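Local coordinates for protein putative N-acetylmuramoyl-L-alanine amidase (Enterococcus phage phiM1EF22, PDB 7D55) that probably serves as the tetrameric cell-binding part of a phage endolysin, attaching the amidase to the enterococcal cell wall, at residues A[41-44]-A[45-48]; A[73-76]-A[77-81]. All coordinates share one frame; numbering follows the deposited sequence.

Contact 1: residues A[41-44]-A[45-48]; sequences EMKV and IEDI
Two turns in the first half of helix 39-53 bring Met42, Lys43 and Val44 against Glu46 and Ile48. The backbone is regular alpha-helix: the amides of residues 45 to 48 each bond the carbonyl oxygen four residues back, Ile48 N to Val44 O at 3.0 Å with an N-H...O angle of 168°. Glu46 CG lies anti to its own carbonyl carbon (chi1 -65°), which folds the chain back over the preceding turn and sets CG 3.2 Å from Met42 O. The carboxylate splits its contacts: OE2 rests 3.6 Å from both CG and CE of the obliquely crossing Met42, while OE1 faces Lys43. That lysine crosses Glu46 at about a right angle, its NZ 4.8 Å from Glu46 OE1, and a water joins them, donating to OE1 (2.8 Å) and accepting from NZ (3.2 Å). On another side of the helix Val44 and Ile48 run side by side, with CG2 of Val44 4.1 Å from CD1 of Ile48. Trp65 and Tyr60 of the second subunit pack on these two, whereas Met42 and Ile45 touch Leu4 of strand 3-9. The whole is an amphipathic alpha-helix, Lys43 and Glu46 on its polar side and its apolar side against its own sheet and the second subunit.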
# COMPACT_ATOMS: atom_id res chain seq x y z
N GLU A 41 3.99 11.80 -16.05
CA GLU A 41 3.49 10.96 -14.97
C GLU A 41 4.03 9.55 -15.11
O GLU A 41 4.45 8.92 -14.13
CB GLU A 41 1.97 10.93 -14.96
CG GLU A 41 1.34 12.20 -14.46
CD GLU A 41 -0.14 12.30 -14.80
OE1 GLU A 41 -0.63 13.45 -14.93
OE2 GLU A 41 -0.81 11.25 -14.93
N MET A 42 3.98 9.01 -16.33
CA MET A 42 4.56 7.70 -16.58
C MET A 42 6.05 7.70 -16.27
O MET A 42 6.56 6.78 -15.63
CB MET A 42 4.30 7.30 -18.03
CG MET A 42 4.40 5.83 -18.30
SD MET A 42 3.76 5.42 -19.94
CE MET A 42 4.34 3.74 -20.13
N LYS A 43 6.75 8.76 -16.69
CA LYS A 43 8.20 8.80 -16.50
C LYS A 43 8.56 8.84 -15.02
O LYS A 43 9.52 8.19 -14.59
CB LYS A 43 8.78 10.01 -17.24
CG LYS A 43 10.30 10.07 -17.19
CD LYS A 43 10.91 8.98 -18.06
CE LYS A 43 12.27 9.39 -18.60
NZ LYS A 43 12.94 8.24 -19.29
N VAL A 44 7.83 9.62 -14.21
CA VAL A 44 8.18 9.70 -12.80
C VAL A 44 7.94 8.36 -12.10
O VAL A 44 8.71 7.96 -11.23
CB VAL A 44 7.47 10.88 -12.11
CG1 VAL A 44 6.05 10.51 -11.71
CG2 VAL A 44 8.27 11.37 -10.90
N ILE A 45 6.88 7.65 -12.49
CA ILE A 45 6.63 6.31 -11.95
C ILE A 45 7.78 5.38 -12.30
O ILE A 45 8.29 4.64 -11.44
CB ILE A 45 5.29 5.76 -12.49
CG1 ILE A 45 4.10 6.52 -11.91
CG2 ILE A 45 5.17 4.25 -12.19
CD1 ILE A 45 2.81 6.24 -12.67
N GLU A 46 8.19 5.39 -13.57
CA GLU A 46 9.28 4.52 -14.02
C GLU A 46 10.57 4.83 -13.28
O GLU A 46 11.30 3.92 -12.88
CB GLU A 46 9.48 4.66 -15.52
CG GLU A 46 8.30 4.19 -16.35
CD GLU A 46 8.35 4.67 -17.79
OE1 GLU A 46 9.15 5.59 -18.09
OE2 GLU A 46 7.60 4.14 -18.64
N ASP A 47 10.85 6.12 -13.06
CA ASP A 47 12.09 6.50 -12.39
C ASP A 47 12.10 6.07 -10.93
O ASP A 47 13.08 5.50 -10.44
CB ASP A 47 12.28 8.02 -12.49
CG ASP A 47 13.69 8.46 -12.10
OD1 ASP A 47 14.63 8.15 -12.86
OD2 ASP A 47 13.85 9.12 -11.04
N ILE A 48 11.00 6.33 -10.21
CA ILE A 48 10.95 5.96 -8.80
C ILE A 48 11.01 4.45 -8.65
O ILE A 48 11.71 3.93 -7.77
CB ILE A 48 9.69 6.55 -8.14
CG1 ILE A 48 9.75 8.08 -8.13
CG2 ILE A 48 9.54 6.01 -6.71
CD1 ILE A 48 8.41 8.71 -7.82
O HOH W 1 11.90 5.52 -17.91

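Contact 2: residues A[73-76]-A[77-81]; sequences NRLE and TVCPV
Thr77 OG1 donates to Asn73 O at 2.8 Å in the last turns of helix 71-78. OG1 sits beside the threonine's own backbone N (chi1 -55°), the position from which it reaches back one turn; Thr77 N adds a weak bond to the same oxygen. Arg74 O receives weak bonds from Thr77 N and Val78 N. Leu75 O has a weak one from Val78 N and a firmer one from Cys79 N, 2.8 Å long and almost straight in line with the carbonyl. Glu76 O accepts a hydrogen bond from a water (2.9 Å), which in turn accepts one from Val81 N, bridging the helix end to the outgoing chain; Pro80 CA approaches Glu76 O too, at 3.2 Å, in a CA-H...O contact. The Glu76 side chain is buried and extended, with CG1 of Val81 3.6 Å from its CD. Its carboxylate is well supplied: Tyr5 OH bonds OE2, and Lys86 and Arg7 form salt bridges to OE1, so a charged state is probably favoured. Mixed i+3 and i+4 bonding, a threonine hydroxyl on the i-4 carbonyl and a water-bridged exit are typical of a helix C-terminus, where the chain passes into an extended segment.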
# COMPACT_ATOMS: atom_id res chain seq x y z
N ASN A 73 -9.44 -6.13 -17.03
CA ASN A 73 -10.70 -6.35 -16.32
C ASN A 73 -10.45 -7.12 -15.03
O ASN A 73 -11.05 -6.82 -13.99
CB ASN A 73 -11.66 -7.21 -17.15
CG ASN A 73 -12.30 -6.46 -18.30
OD1 ASN A 73 -12.22 -5.23 -18.39
ND2 ASN A 73 -12.96 -7.21 -19.19
N ARG A 74 -9.60 -8.15 -15.09
CA ARG A 74 -9.30 -8.96 -13.92
C ARG A 74 -8.49 -8.17 -12.90
O ARG A 74 -8.77 -8.23 -11.70
CB ARG A 74 -8.52 -10.20 -14.34
CG ARG A 74 -9.21 -11.03 -15.42
CD ARG A 74 -10.57 -11.52 -14.97
NE ARG A 74 -11.22 -12.33 -16.00
CZ ARG A 74 -12.45 -12.83 -15.89
NH1 ARG A 74 -13.17 -12.58 -14.81
NH2 ARG A 74 -12.95 -13.56 -16.87
N LEU A 75 -7.49 -7.42 -13.36
CA LEU A 75 -6.67 -6.64 -12.43
C LEU A 75 -7.52 -5.61 -11.70
O LEU A 75 -7.39 -5.45 -10.48
CB LEU A 75 -5.54 -5.95 -13.19
CG LEU A 75 -4.67 -5.04 -12.32
CD1 LEU A 75 -4.12 -5.85 -11.15
CD2 LEU A 75 -3.56 -4.44 -13.15
N GLU A 76 -8.40 -4.92 -12.43
CA GLU A 76 -9.23 -3.88 -11.85
C GLU A 76 -10.32 -4.41 -10.92
O GLU A 76 -10.90 -3.63 -10.16
CB GLU A 76 -9.81 -3.00 -12.96
CG GLU A 76 -8.74 -2.24 -13.72
CD GLU A 76 -9.27 -1.51 -14.95
OE1 GLU A 76 -10.49 -1.55 -15.20
OE2 GLU A 76 -8.45 -0.91 -15.68
N THR A 77 -10.61 -5.72 -10.95
CA THR A 77 -11.49 -6.30 -9.95
C THR A 77 -10.77 -6.52 -8.63
O THR A 77 -11.39 -6.43 -7.56
CB THR A 77 -12.05 -7.63 -10.47
OG1 THR A 77 -12.67 -7.41 -11.73
CG2 THR A 77 -13.08 -8.19 -9.51
N VAL A 78 -9.48 -6.83 -8.68
CA VAL A 78 -8.73 -7.09 -7.45
C VAL A 78 -8.08 -5.83 -6.90
O VAL A 78 -7.83 -5.76 -5.69
CB VAL A 78 -7.71 -8.23 -7.65
CG1 VAL A 78 -8.42 -9.52 -8.05
CG2 VAL A 78 -6.69 -7.86 -8.69
N CYS A 79 -7.80 -4.85 -7.76
CA CYS A 79 -7.24 -3.55 -7.37
C CYS A 79 -8.14 -2.52 -8.02
O CYS A 79 -7.89 -2.07 -9.15
CB CYS A 79 -5.81 -3.39 -7.88
SG CYS A 79 -4.69 -4.60 -7.23
N PRO A 80 -9.22 -2.12 -7.35
CA PRO A 80 -10.25 -1.33 -8.02
C PRO A 80 -9.76 0.03 -8.50
O PRO A 80 -8.86 0.65 -7.92
CB PRO A 80 -11.33 -1.17 -6.95
CG PRO A 80 -11.14 -2.37 -6.07
CD PRO A 80 -9.65 -2.57 -6.01
N VAL A 81 -10.37 0.49 -9.58
CA VAL A 81 -10.02 1.79 -10.14
C VAL A 81 -10.43 2.90 -9.19
O VAL A 81 -11.45 2.82 -8.49
CB VAL A 81 -10.63 1.98 -11.54
CG1 VAL A 81 -10.24 0.82 -12.44
CG2 VAL A 81 -12.15 2.09 -11.45
O HOH W 2 -12.52 -1.31 -10.78

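In the fold
Contact 1 comes first along the chain, within helix 39-53, and contact 2 follows at the end of helix 71-78 and the segment leading into strand 81-82. Their centres lie 21 Å apart, on opposite sides of the chain's centre, and their nearest atoms are about 12 Å apart, so they do not touch within one subunit. Both helices pack against the same mixed sheet, each touching strands 3-9, 22-28 and 33-36. Across the tetramer the two regions do meet: Glu41 and Ile45 pack on Thr77 and Val78 of the second subunit, while Leu75 and Thr77 pack on Ile48 and Glu41 of the third. The two elements therefore help build the subunit interfaces of the tetrameric domain.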